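Local coordinates for protein 4-alpha-glucanotransferase (Streptococcus agalactiae, PDB 6M6T) that belongs to the amylomaltase family, also known as disproportionating enzymes, whose members are built around a TIM barrel, at residues A[145-148]-A[149-153]; A[175-178]-A[179-182]. One frame throughout, in Å; residues are numbered along the deposited sequence.

Both contacts are turns of neighbouring helices in the long helical insertion between barrel strands 43-45 and 212-217. Contact 1 ends helix 140-152; contact 2, later in the chain, ends helix 171-180 and leads directly into helix 182-208. Their centres are about 11 Å apart, so each is local in sequence while the pair illustrates how helices separated by a short connection are joined. A salt bridge links Glu145 OE1 to Arg178 NE over 2.8 Å, and at the other end Phe153 and His152 pack against Tyr177 and Lys180. Charge pairing at one end of contact 1 and ring packing at the other thus fasten the outer helix 171-180 onto helix 140-152.

Contact 1: A[145-148]-A[149-153]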
loop_
_atom_site.group_PDB
_atom_site.type_symbol
_atom_site.label_atom_id
_atom_site.label_comp_id
_atom_site.label_asym_id
_atom_site.label_seq_id
_atom_site.Cartn_x
_atom_site.Cartn_y
_atom_site.Cartn_z
ATOM N N GLU A 145 -1.947 -19.883 11.188
ATOM C CA GLU A 145 -1.070 -21.040 11.271
ATOM C C GLU A 145 0.223 -20.789 10.514
ATOM O O GLU A 145 1.293 -21.191 10.969
ATOM C CB GLU A 145 -1.780 -22.292 10.751
ATOM C CG GLU A 145 -2.976 -22.683 11.593
ATOM C CD GLU A 145 -3.840 -23.758 10.958
ATOM O OE1 GLU A 145 -3.331 -24.471 10.063
ATOM O OE2 GLU A 145 -5.028 -23.888 11.365
ATOM N N PHE A 146 0.155 -20.116 9.365
ATOM C CA PHE A 146 1.385 -19.763 8.662
ATOM C C PHE A 146 2.311 -18.956 9.561
ATOM O O PHE A 146 3.498 -19.262 9.684
ATOM C CB PHE A 146 1.057 -18.987 7.388
ATOM C CG PHE A 146 2.273 -18.577 6.589
ATOM C CD1 PHE A 146 2.830 -19.443 5.657
ATOM C CD2 PHE A 146 2.841 -17.316 6.752
ATOM C CE1 PHE A 146 3.935 -19.068 4.908
ATOM C CE2 PHE A 146 3.948 -16.934 6.011
ATOM C CZ PHE A 146 4.499 -17.816 5.086
ATOM N N MET A 147 1.776 -17.924 10.209
ATOM C CA MET A 147 2.605 -17.105 11.091
ATOM C C MET A 147 3.120 -17.900 12.282
ATOM O O MET A 147 4.249 -17.676 12.736
ATOM C CB MET A 147 1.828 -15.879 11.576
ATOM C CG MET A 147 1.545 -14.865 10.480
ATOM S SD MET A 147 3.012 -14.204 9.642
ATOM C CE MET A 147 4.171 -14.017 11.020
ATOM N N ALA A 148 2.322 -18.832 12.794
ATOM C CA ALA A 148 2.782 -19.638 13.916
ATOM C C ALA A 148 3.926 -20.560 13.499
ATOM O O ALA A 148 4.964 -20.636 14.170
ATOM C CB ALA A 148 1.614 -20.437 14.488
ATOM N N ILE A 149 3.752 -21.285 12.405
ATOM C CA ILE A 149 4.829 -22.145 11.942
ATOM C C ILE A 149 6.068 -21.312 11.636
ATOM O O ILE A 149 7.198 -21.718 11.935
ATOM C CB ILE A 149 4.369 -22.974 10.728
ATOM C CG1 ILE A 149 3.119 -23.781 11.082
ATOM C CG2 ILE A 149 5.457 -23.920 10.289
ATOM C CD1 ILE A 149 2.535 -24.532 9.922
ATOM N N LYS A 150 5.878 -20.117 11.068
ATOM C CA LYS A 150 7.017 -19.263 10.751
ATOM C C LYS A 150 7.778 -18.890 12.011
ATOM O O LYS A 150 9.015 -18.899 12.038
ATOM C CB LYS A 150 6.536 -18.012 10.017
ATOM C CG LYS A 150 7.640 -17.026 9.649
ATOM C CD LYS A 150 7.139 -15.991 8.653
ATOM C CE LYS A 150 8.279 -15.107 8.167
ATOM N NZ LYS A 150 9.330 -15.867 7.441
ATOM N N GLU A 151 7.046 -18.564 13.070
ATOM C CA GLU A 151 7.702 -18.172 14.303
ATOM C C GLU A 151 8.395 -19.360 14.949
ATOM O O GLU A 151 9.499 -19.200 15.478
ATOM C CB GLU A 151 6.691 -17.505 15.246
ATOM C CG GLU A 151 6.512 -16.001 14.945
ATOM C CD GLU A 151 5.221 -15.370 15.510
ATOM O OE1 GLU A 151 4.457 -16.050 16.237
ATOM O OE2 GLU A 151 4.973 -14.170 15.221
ATOM N N HIS A 152 7.798 -20.562 14.863
ATOM C CA HIS A 152 8.438 -21.745 15.441
ATOM C C HIS A 152 9.809 -21.964 14.829
ATOM O O HIS A 152 10.793 -22.171 15.546
ATOM C CB HIS A 152 7.574 -23.002 15.261
ATOM C CG HIS A 152 8.246 -24.273 15.718
ATOM N ND1 HIS A 152 7.882 -25.521 15.253
ATOM C CD2 HIS A 152 9.257 -24.486 16.598
ATOM C CE1 HIS A 152 8.636 -26.443 15.824
ATOM N NE2 HIS A 152 9.480 -25.842 16.642
ATOM N N PHE A 153 9.898 -21.881 13.506
ATOM C CA PHE A 153 11.151 -22.088 12.789
ATOM C C PHE A 153 12.065 -20.882 12.861
ATOM O O PHE A 153 12.991 -20.769 12.043
ATOM C CB PHE A 153 10.874 -22.471 11.332
ATOM C CG PHE A 153 10.291 -23.837 11.192
ATOM C CD1 PHE A 153 10.881 -24.921 11.832
ATOM C CD2 PHE A 153 9.139 -24.044 10.463
ATOM C CE1 PHE A 153 10.342 -26.182 11.731
ATOM C CE2 PHE A 153 8.597 -25.311 10.354
ATOM C CZ PHE A 153 9.194 -26.376 10.993
#
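Phe146 and Lys150, one turn apart on helix 140-152, show how an aromatic ring and an aliphatic chain can share a helix flank. Lys150 CG stands anti to the backbone N (chi1 179°), which carries the chain along the ring until CD lies 4.2 Å from Phe146 CE2, approaching obliquely. The chain bends only at its last torsion, where NZ meets Asp224 in a salt bridge. Met147 approaches the same carbon from a direction roughly at right angles to that of the ring, its CE 4.3 Å from Lys150 CD. The same methyl lies 4.3 Å from Glu151 OE2; Glu151 extends beyond CG, and its OE1 is hydrogen-bonded to His188 of helix 182-208. Ile149 instead turns CG1 back over the preceding turn, beside the carbonyl oxygen of Glu145. Beneath these groups the backbone ladder is regular: Ile149 N reaches Glu145 O at 2.8 Å in an almost straight bond, and Lys150, Glu151 and His152 repeat the step from Phe146, Met147 and Ala148. Within this largely buried turn, CD of Lys150 meets the ring of Phe146 and the methyl of Met147, and Glu151 is tied to His188; the Asp224 salt bridge should offset the cost of burying Lys150.

Contact 2: A[175-178]-A[179-182]; sequences AGYR and QKLS
Tyr177 and Leu181, a turn apart at the end of helix 171-180, lie side by side and point the same way, with Tyr177 CD2 3.9 Å from Leu181 CD1. The tyrosine has the most surface buried by the contact. Its CG is anti to its own carbonyl carbon (chi1 -85°), which sends the ring outward from the helix, nearly at right angles to its axis; there the leucine methyl comes to it obliquely, as does the Lys180 chain, whose CE is 4.4 Å from Tyr177 CE2. The phenol OH is hydrogen-bonded to Asp163, fixing the far end of the ring.

Gln179 comes next. Its CB rests 3.3 Å from Ala175 O, and the extended arm then leads outward, its OE1 remaining 3.7 Å from the same oxygen. Arg178 takes part through its backbone, Arg178 O lying 3.4 Å from Ser182 CB, while the side chain leaves for its salt-bridge partner Glu145.

The backbone under these residues is coming undone. Gly176 O accepts Lys180 N at 2.9 Å and, weakly, Gln179 N at 3.4 Å; the following bond, from Leu181 N to Tyr177 O, is also weak, with an angle of only 121° at the hydrogen. Leu181 leaves helical geometry and occupies the N-cap position of helix 182-208. The arrangement is that of a tight helix-to-helix junction, in which one residue closes one helix and opens the next, here at the surface of the helical insertion carried by the TIM barrel.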
loop_
_atom_site.group_PDB
_atom_site.type_symbol
_atom_site.label_atom_id
_atom_site.label_comp_id
_atom_site.label_asym_id
_atom_site.label_seq_id
_atom_site.Cartn_x
_atom_site.Cartn_y
_atom_site.Cartn_z
ATOM N N ALA A 175 -2.108 -31.541 11.140
ATOM C CA ALA A 175 -2.822 -31.807 12.382
ATOM C C ALA A 175 -1.871 -31.836 13.569
ATOM O O ALA A 175 -2.303 -31.560 14.693
ATOM C CB ALA A 175 -3.614 -33.118 12.281
ATOM N N GLY A 176 -0.584 -32.134 13.345
ATOM C CA GLY A 176 0.376 -32.052 14.440
ATOM C C GLY A 176 0.734 -30.619 14.806
ATOM O O GLY A 176 0.812 -30.263 15.989
ATOM N N TYR A 177 0.944 -29.771 13.798
ATOM C CA TYR A 177 1.375 -28.402 14.071
ATOM C C TYR A 177 0.243 -27.537 14.614
ATOM O O TYR A 177 0.502 -26.593 15.370
ATOM C CB TYR A 177 1.960 -27.791 12.808
ATOM C CG TYR A 177 3.415 -28.121 12.619
ATOM C CD1 TYR A 177 3.814 -29.373 12.170
ATOM C CD2 TYR A 177 4.393 -27.185 12.903
ATOM C CE1 TYR A 177 5.146 -29.671 12.003
ATOM C CE2 TYR A 177 5.723 -27.472 12.734
ATOM C CZ TYR A 177 6.096 -28.710 12.292
ATOM O OH TYR A 177 7.430 -28.979 12.142
ATOM N N ARG A 178 -0.980 -27.823 14.217
ATOM C CA ARG A 178 -2.096 -26.984 14.678
ATOM C C ARG A 178 -2.508 -27.375 16.083
ATOM O O ARG A 178 -3.346 -26.698 16.625
ATOM C CB ARG A 178 -3.317 -27.182 13.797
ATOM C CG ARG A 178 -3.008 -27.126 12.321
ATOM C CD ARG A 178 -4.301 -27.547 11.695
ATOM N NE ARG A 178 -4.230 -27.143 10.318
ATOM C CZ ARG A 178 -5.025 -27.608 9.389
ATOM N NH1 ARG A 178 -5.951 -28.488 9.720
ATOM N NH2 ARG A 178 -4.898 -27.183 8.149
ATOM N N GLN A 179 -1.999 -28.487 16.591
ATOM C CA GLN A 179 -2.352 -29.009 17.932
ATOM C C GLN A 179 -1.226 -28.606 18.866
ATOM O O GLN A 179 -1.486 -28.277 20.009
ATOM C CB GLN A 179 -2.335 -30.531 17.827
ATOM C CG GLN A 179 -3.289 -31.286 18.741
ATOM C CD GLN A 179 -2.921 -32.751 18.830
ATOM O OE1 GLN A 179 -2.395 -33.344 17.890
ATOM N NE2 GLN A 179 -3.164 -33.343 19.988
ATOM N N LYS A 180 -0.013 -28.710 18.346
ATOM C CA LYS A 180 1.224 -28.384 19.040
ATOM C C LYS A 180 1.403 -26.870 19.197
ATOM O O LYS A 180 2.118 -26.434 20.108
ATOM C CB LYS A 180 2.385 -29.078 18.288
ATOM C CG LYS A 180 3.782 -28.449 18.350
ATOM C CD LYS A 180 4.641 -28.874 17.137
ATOM C CE LYS A 180 5.971 -28.115 17.085
ATOM N NZ LYS A 180 6.670 -28.185 18.417
ATOM N N LEU A 181 0.708 -26.058 18.384
ATOM C CA LEU A 181 0.875 -24.605 18.392
ATOM C C LEU A 181 -0.454 -23.857 18.483
ATOM O O LEU A 181 -0.558 -22.729 18.002
ATOM C CB LEU A 181 1.633 -24.146 17.149
ATOM C CG LEU A 181 3.083 -24.579 16.928
ATOM C CD1 LEU A 181 3.457 -24.385 15.453
ATOM C CD2 LEU A 181 4.054 -23.811 17.848
ATOM N N SER A 182 -1.474 -24.465 19.058
ATOM C CA SER A 182 -2.806 -23.820 19.013
ATOM C C SER A 182 -2.911 -22.461 19.715
ATOM O O SER A 182 -3.775 -21.718 19.313
ATOM C CB SER A 182 -3.870 -24.773 19.432
ATOM O OG SER A 182 -3.767 -25.060 20.801
#